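Local coordinates for adenylation domain (Streptomyces sp., PDB 5N9X), which is an adenylation domain of the ANL superfamily, with a large AMP-binding part and a smaller C-terminal domain, modelled with ATP and threonine, at residues 431-442 and 492-502. Numbering follows the deposited sequence. Where two conformers were deposited one is given.
Sequences HRIELSDVEAAV and VLPSYMQPSQY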
ATOM      1  N   HIS A 431       0.925 -10.631  31.733  1.00 55.07           N
ATOM      2  CA  HIS A 431      -0.036 -11.051  30.721  1.00 47.47           C
ATOM      3  C   HIS A 431       0.413 -10.736  29.308  1.00 47.15           C
ATOM      4  O   HIS A 431       1.111  -9.756  29.067  1.00 37.07           O
ATOM      5  CB  HIS A 431      -1.386 -10.381  30.934  1.00 48.90           C
ATOM      6  CG  HIS A 431      -1.995 -10.614  32.281  1.00 49.47           C
ATOM      7  ND1 HIS A 431      -2.672 -11.775  32.600  1.00 48.85           N
ATOM      8  CD2 HIS A 431      -2.100  -9.810  33.367  1.00 41.77           C
ATOM      9  CE1 HIS A 431      -3.134 -11.686  33.832  1.00 50.41           C
ATOM     10  NE2 HIS A 431      -2.802 -10.506  34.322  1.00 48.04           N
ATOM     11  N   ARG A 432      -0.030 -11.563  28.361  1.00 45.46           N
ATOM     12  CA  ARG A 432       0.174 -11.326  26.923  0.50 47.41           C
ATOM     13  C   ARG A 432      -1.059 -10.674  26.317  1.00 43.58           C
ATOM     14  O   ARG A 432      -2.172 -11.183  26.491  1.00 34.29           O
ATOM     15  CB  ARG A 432       0.461 -12.617  26.169  0.50 41.75           C
ATOM     16  CG  ARG A 432       0.588 -12.421  24.670  0.50 39.39           C
ATOM     17  CD  ARG A 432       0.518 -13.728  23.902  0.50 37.11           C
ATOM     18  NE  ARG A 432       1.833 -14.332  23.720  0.50 35.25           N
ATOM     19  CZ  ARG A 432       2.091 -15.284  22.830  0.50 33.06           C
ATOM     20  NH1 ARG A 432       1.127 -15.731  22.038  0.50 30.46           N
ATOM     21  NH2 ARG A 432       3.312 -15.785  22.727  0.50 30.45           N
ATOM     22  N   ILE A 433      -0.868  -9.550  25.632  1.00 42.25           N
ATOM     23  CA  ILE A 433      -1.980  -8.815  25.068  1.00 40.23           C
ATOM     24  C   ILE A 433      -1.881  -8.719  23.554  1.00 32.51           C
ATOM     25  O   ILE A 433      -0.860  -8.287  23.000  1.00 26.82           O
ATOM     26  CB  ILE A 433      -2.073  -7.405  25.668  1.00 35.69           C
ATOM     27  CG1 ILE A 433      -2.263  -7.488  27.185  1.00 44.93           C
ATOM     28  CG2 ILE A 433      -3.220  -6.628  25.043  1.00 33.41           C
ATOM     29  CD1 ILE A 433      -1.837  -6.253  27.955  1.00 37.54           C
ATOM     30  N   GLU A 434      -2.955  -9.151  22.907  1.00 28.28           N
ATOM     31  CA  GLU A 434      -3.192  -8.870  21.505  1.00 33.85           C
ATOM     32  C   GLU A 434      -3.789  -7.479  21.369  1.00 32.83           C
ATOM     33  O   GLU A 434      -5.005  -7.333  21.504  1.00 34.35           O
ATOM     34  CB  GLU A 434      -4.145  -9.901  20.914  1.00 26.09           C
ATOM     35  CG  GLU A 434      -3.728 -11.313  21.211  1.00 31.53           C
ATOM     36  CD  GLU A 434      -2.569 -11.750  20.361  1.00 35.34           C
ATOM     37  OE1 GLU A 434      -2.447 -11.236  19.227  1.00 37.93           O
ATOM     38  OE2 GLU A 434      -1.780 -12.603  20.826  1.00 45.16           O
ATOM     39  N   LEU A 435      -2.952  -6.468  21.127  1.00 23.22           N
ATOM     40  CA  LEU A 435      -3.426  -5.087  21.032  1.00 25.71           C
ATOM     41  C   LEU A 435      -4.552  -4.996  19.995  1.00 24.35           C
ATOM     42  O   LEU A 435      -5.547  -4.291  20.184  1.00 24.87           O
ATOM     43  CB  LEU A 435      -2.268  -4.138  20.683  1.00 21.03           C
ATOM     44  CG  LEU A 435      -1.188  -3.969  21.780  1.00 24.67           C
ATOM     45  CD1 LEU A 435       0.027  -3.211  21.293  1.00 18.00           C
ATOM     46  CD2 LEU A 435      -1.725  -3.322  23.050  1.00 20.10           C
ATOM     47  N   SER A 436      -4.403  -5.750  18.916  1.00 25.04           N
ATOM     48  CA  SER A 436      -5.378  -5.762  17.839  1.00 24.75           C
ATOM     49  C   SER A 436      -6.757  -6.319  18.242  1.00 19.31           C
ATOM     50  O   SER A 436      -7.768  -5.883  17.709  1.00 20.87           O
ATOM     51  CB  SER A 436      -4.803  -6.552  16.661  1.00 29.43           C
ATOM     52  OG  SER A 436      -5.706  -6.576  15.579  1.00 33.47           O
ATOM     53  N   ASP A 437      -6.792  -7.270  19.171  1.00 22.31           N
ATOM     54  CA  ASP A 437      -8.062  -7.762  19.747  1.00 21.65           C
ATOM     55  C   ASP A 437      -8.788  -6.733  20.611  1.00 23.11           C
ATOM     56  O   ASP A 437     -10.026  -6.663  20.611  1.00 28.07           O
ATOM     57  CB  ASP A 437      -7.828  -9.004  20.603  1.00 24.14           C
ATOM     58  CG  ASP A 437      -7.441 -10.224  19.789  1.00 31.86           C
ATOM     59  OD1 ASP A 437      -7.266 -10.115  18.549  1.00 34.24           O
ATOM     60  OD2 ASP A 437      -7.279 -11.298  20.417  1.00 41.94           O
ATOM     61  N   VAL A 438      -8.026  -5.952  21.371  1.00 22.76           N
ATOM     62  CA  VAL A 438      -8.609  -4.873  22.171  1.00 26.08           C
ATOM     63  C   VAL A 438      -9.263  -3.864  21.254  1.00 26.32           C
ATOM     64  O   VAL A 438     -10.359  -3.349  21.524  1.00 27.07           O
ATOM     65  CB  VAL A 438      -7.560  -4.136  23.011  1.00 18.70           C
ATOM     66  CG1 VAL A 438      -8.240  -3.372  24.125  1.00 16.63           C
ATOM     67  CG2 VAL A 438      -6.521  -5.117  23.531  1.00 22.56           C
ATOM     68  N   GLU A 439      -8.550  -3.590  20.171  1.00 18.15           N
ATOM     69  CA  GLU A 439      -8.956  -2.606  19.196  1.00 26.02           C
ATOM     70  C   GLU A 439     -10.312  -3.026  18.646  1.00 21.18           C
ATOM     71  O   GLU A 439     -11.252  -2.241  18.645  1.00 25.92           O
ATOM     72  CB  GLU A 439      -7.907  -2.494  18.078  1.00 21.11           C
ATOM     73  CG  GLU A 439      -6.888  -1.369  18.213  1.00 19.85           C
ATOM     74  CD  GLU A 439      -5.616  -1.630  17.378  1.00 31.73           C
ATOM     75  OE1 GLU A 439      -5.724  -2.172  16.245  1.00 24.58           O
ATOM     76  OE2 GLU A 439      -4.506  -1.299  17.862  1.00 23.92           O
ATOM     77  N   ALA A 440     -10.405  -4.271  18.188  1.00 17.94           N
ATOM     78  CA  ALA A 440     -11.652  -4.785  17.633  1.00 25.68           C
ATOM     79  C   ALA A 440     -12.758  -4.744  18.673  1.00 22.11           C
ATOM     80  O   ALA A 440     -13.892  -4.398  18.351  1.00 27.53           O
ATOM     81  CB  ALA A 440     -11.473  -6.203  17.108  1.00 19.94           C
ATOM     82  N   ALA A 441     -12.429  -5.081  19.917  1.00 18.30           N
ATOM     83  CA  ALA A 441     -13.420  -5.031  20.988  1.00 24.05           C
ATOM     84  C   ALA A 441     -13.942  -3.604  21.193  1.00 25.19           C
ATOM     85  O   ALA A 441     -15.130  -3.410  21.455  1.00 23.58           O
ATOM     86  CB  ALA A 441     -12.845  -5.583  22.288  1.00 14.82           C
ATOM     87  N   VAL A 442     -13.065  -2.610  21.099  1.00 20.02           N
ATOM     88  CA  VAL A 442     -13.516  -1.237  21.196  1.00 20.69           C
ATOM     89  C   VAL A 442     -14.379  -0.898  19.974  1.00 27.13           C
ATOM     90  O   VAL A 442     -15.455  -0.320  20.110  1.00 28.78           O
ATOM     91  CB  VAL A 442     -12.322  -0.254  21.332  1.00 34.09           C
ATOM     92  CG1 VAL A 442     -12.780   1.188  21.128  1.00 24.66           C
ATOM     93  CG2 VAL A 442     -11.657  -0.405  22.711  1.00 16.83           C
ATOM     94  N   VAL A 492     -16.793  -7.169  27.105  1.00 31.08           N
ATOM     95  CA  VAL A 492     -16.225  -7.921  26.003  1.00 24.49           C
ATOM     96  C   VAL A 492     -14.881  -8.548  26.334  1.00 25.06           C
ATOM     97  O   VAL A 492     -14.525  -9.596  25.800  1.00 30.88           O
ATOM     98  CB  VAL A 492     -16.066  -6.998  24.777  1.00 28.16           C
ATOM     99  CG1 VAL A 492     -16.094  -7.799  23.485  1.00 23.96           C
ATOM    100  CG2 VAL A 492     -17.174  -5.973  24.765  1.00 24.10           C
ATOM    101  N   LEU A 493     -14.120  -7.903  27.204  1.00 27.05           N
ATOM    102  CA  LEU A 493     -12.726  -8.297  27.401  1.00 33.28           C
ATOM    103  C   LEU A 493     -12.396  -8.673  28.827  1.00 20.22           C
ATOM    104  O   LEU A 493     -12.967  -8.134  29.759  1.00 23.68           O
ATOM    105  CB  LEU A 493     -11.799  -7.157  26.986  1.00 27.41           C
ATOM    106  CG  LEU A 493     -11.735  -6.843  25.505  1.00 33.93           C
ATOM    107  CD1 LEU A 493     -10.745  -5.693  25.293  1.00 32.64           C
ATOM    108  CD2 LEU A 493     -11.356  -8.076  24.691  1.00 26.94           C
ATOM    109  N   PRO A 494     -11.433  -9.571  29.004  1.00 25.75           N
ATOM    110  CA  PRO A 494     -10.916  -9.729  30.371  1.00 30.62           C
ATOM    111  C   PRO A 494     -10.242  -8.447  30.896  1.00 31.28           C
ATOM    112  O   PRO A 494      -9.823  -7.584  30.108  1.00 24.76           O
ATOM    113  CB  PRO A 494      -9.937 -10.901  30.240  1.00 20.87           C
ATOM    114  CG  PRO A 494      -9.520 -10.888  28.788  1.00 26.58           C
ATOM    115  CD  PRO A 494     -10.714 -10.400  28.020  1.00 24.25           C
ATOM    116  N   SER A 495     -10.191  -8.325  32.223  1.00 27.59           N
ATOM    117  CA  SER A 495      -9.775  -7.104  32.913  1.00 26.38           C
ATOM    118  C   SER A 495      -8.369  -6.607  32.579  1.00 30.82           C
ATOM    119  O   SER A 495      -8.148  -5.397  32.458  1.00 23.43           O
ATOM    120  CB  SER A 495      -9.880  -7.317  34.423  1.00 33.00           C
ATOM    121  OG  SER A 495     -11.234  -7.308  34.834  1.00 41.02           O
ATOM    122  N   TYR A 496      -7.428  -7.536  32.449  1.00 29.87           N
ATOM    123  CA  TYR A 496      -6.051  -7.198  32.085  1.00 32.56           C
ATOM    124  C   TYR A 496      -5.949  -6.628  30.666  1.00 26.95           C
ATOM    125  O   TYR A 496      -4.976  -5.955  30.328  1.00 25.89           O
ATOM    126  CB  TYR A 496      -5.130  -8.428  32.232  1.00 27.66           C
ATOM    127  CG  TYR A 496      -5.277  -9.565  31.212  1.00 28.77           C
ATOM    128  CD1 TYR A 496      -6.268 -10.541  31.340  1.00 38.48           C
ATOM    129  CD2 TYR A 496      -4.404  -9.671  30.138  1.00 35.64           C
ATOM    130  CE1 TYR A 496      -6.380 -11.593  30.417  1.00 30.26           C
ATOM    131  CE2 TYR A 496      -4.500 -10.708  29.215  1.00 44.89           C
ATOM    132  CZ  TYR A 496      -5.490 -11.665  29.356  1.00 45.75           C
ATOM    133  OH  TYR A 496      -5.576 -12.676  28.424  1.00 37.05           O
ATOM    134  N   MET A 497      -6.963  -6.893  29.847  1.00 28.29           N
ATOM    135  CA  MET A 497      -6.973  -6.425  28.465  1.00 24.50           C
ATOM    136  C   MET A 497      -7.727  -5.120  28.271  1.00 23.85           C
ATOM    137  O   MET A 497      -7.865  -4.661  27.144  1.00 27.52           O
ATOM    138  CB  MET A 497      -7.576  -7.484  27.539  1.00 26.22           C
ATOM    139  CG  MET A 497      -6.638  -8.630  27.180  1.00 32.32           C
ATOM    140  SD  MET A 497      -7.469  -9.814  26.111  1.00 46.33           S
ATOM    141  CE  MET A 497      -7.128  -9.123  24.486  1.00 29.42           C
ATOM    142  N   GLN A 498      -8.214  -4.527  29.358  1.00 22.75           N
ATOM    143  CA  GLN A 498      -9.022  -3.316  29.274  1.00 26.10           C
ATOM    144  C   GLN A 498      -8.156  -2.069  29.318  1.00 30.05           C
ATOM    145  O   GLN A 498      -7.322  -1.924  30.213  1.00 32.05           O
ATOM    146  CB  GLN A 498     -10.066  -3.308  30.393  1.00 23.14           C
ATOM    147  CG  GLN A 498     -11.341  -4.097  30.035  1.00 29.51           C
ATOM    148  CD  GLN A 498     -12.053  -4.693  31.255  1.00 33.90           C
ATOM    149  OE1 GLN A 498     -11.864  -4.241  32.375  1.00 37.17           O
ATOM    150  NE2 GLN A 498     -12.886  -5.703  31.029  1.00 36.83           N
ATOM    151  N   PRO A 499      -8.332  -1.176  28.321  1.00 33.58           N
ATOM    152  CA  PRO A 499      -7.549   0.065  28.231  1.00 29.51           C
ATOM    153  C   PRO A 499      -7.698   0.914  29.482  1.00 23.96           C
ATOM    154  O   PRO A 499      -8.801   1.079  29.998  1.00 31.82           O
ATOM    155  CB  PRO A 499      -8.137   0.769  26.999  1.00 25.66           C
ATOM    156  CG  PRO A 499      -8.751  -0.349  26.186  1.00 29.29           C
ATOM    157  CD  PRO A 499      -9.296  -1.299  27.215  1.00 22.89           C
ATOM    158  N   SER A 500      -6.576   1.425  29.974  1.00 23.65           N
ATOM    159  CA  SER A 500      -6.535   2.187  31.213  1.00 17.99           C
ATOM    160  C   SER A 500      -6.961   3.630  31.009  1.00 22.47           C
ATOM    161  O   SER A 500      -7.403   4.291  31.942  1.00 19.84           O
ATOM    162  CB  SER A 500      -5.125   2.127  31.808  1.00 18.91           C
ATOM    163  OG  SER A 500      -4.799   3.348  32.440  1.00 36.53           O
ATOM    164  N   GLN A 501      -6.817   4.115  29.780  1.00 17.37           N
ATOM    165  CA  GLN A 501      -7.136   5.503  29.458  1.00 18.49           C
ATOM    166  C   GLN A 501      -7.683   5.566  28.032  1.00 19.52           C
ATOM    167  O   GLN A 501      -7.196   4.858  27.151  1.00 20.10           O
ATOM    168  CB  GLN A 501      -5.894   6.418  29.620  1.00 18.59           C
ATOM    169  CG  GLN A 501      -6.213   7.911  29.863  1.00 19.21           C
ATOM    170  CD  GLN A 501      -5.121   8.667  30.661  1.00 28.88           C
ATOM    171  OE1 GLN A 501      -4.457   8.103  31.535  1.00 24.01           O
ATOM    172  NE2 GLN A 501      -4.939   9.949  30.345  1.00 24.52           N
ATOM    173  N   TYR A 502      -8.705   6.392  27.812  1.00 24.44           N
ATOM    174  CA  TYR A 502      -9.332   6.535  26.488  1.00 19.87           C
ATOM    175  C   TYR A 502      -9.188   7.962  26.038  1.00 21.41           C
ATOM    176  O   TYR A 502      -9.380   8.869  26.842  1.00 19.23           O
ATOM    177  CB  TYR A 502     -10.822   6.168  26.530  1.00 18.44           C
ATOM    178  CG  TYR A 502     -11.068   4.708  26.746  1.00 18.58           C
ATOM    179  CD1 TYR A 502     -11.252   4.209  28.026  1.00 18.26           C
ATOM    180  CD2 TYR A 502     -11.138   3.823  25.675  1.00 19.64           C
ATOM    181  CE1 TYR A 502     -11.476   2.880  28.242  1.00 20.57           C
ATOM    182  CE2 TYR A 502     -11.367   2.476  25.888  1.00 20.96           C
ATOM    183  CZ  TYR A 502     -11.535   2.014  27.175  1.00 14.90           C
ATOM    184  OH  TYR A 502     -11.761   0.679  27.424  1.00 22.86           O
TER
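H431 and Y496 lay their rings in an offset stack, centroids 4.1 Å apart and planes 20° from parallel. The imidazole lies against one face of the phenol ring, while CB of Y496 lies over the imidazole face in a CH-pi contact. M497 CG backs the opposite face of the phenol, and the carbonyl O of R432 meets that ring's edge in plane, 3.6 Å from Y496 CE2.

Beyond the stack the contact is apolar, mostly aliphatic. V438 is the hub: its CG1, anti to the backbone N (chi1 -161°), reaches L493 CD1 at 3.6 Å and P499 CG at 3.7 Å, and CG2 faces M497 CE. The bend of M497 at chi3 (88°) carries that methyl to D437 CB, 3.9 Å away. One turn on, A441 CB presses on L493 CG at 3.6 Å and also touches V492 CG1; V442 CG2 meets the edge of the Y502 ring.

Strand 431-434 and helix 435-443 of the C-terminal domain are thus joined to residues 492-502, which run from the end of helix 482-492 through a 3-10 turn into strand 501-505, by stacking and dispersion, with no polar pairing between the two segments, so that the fit probably rests on shape.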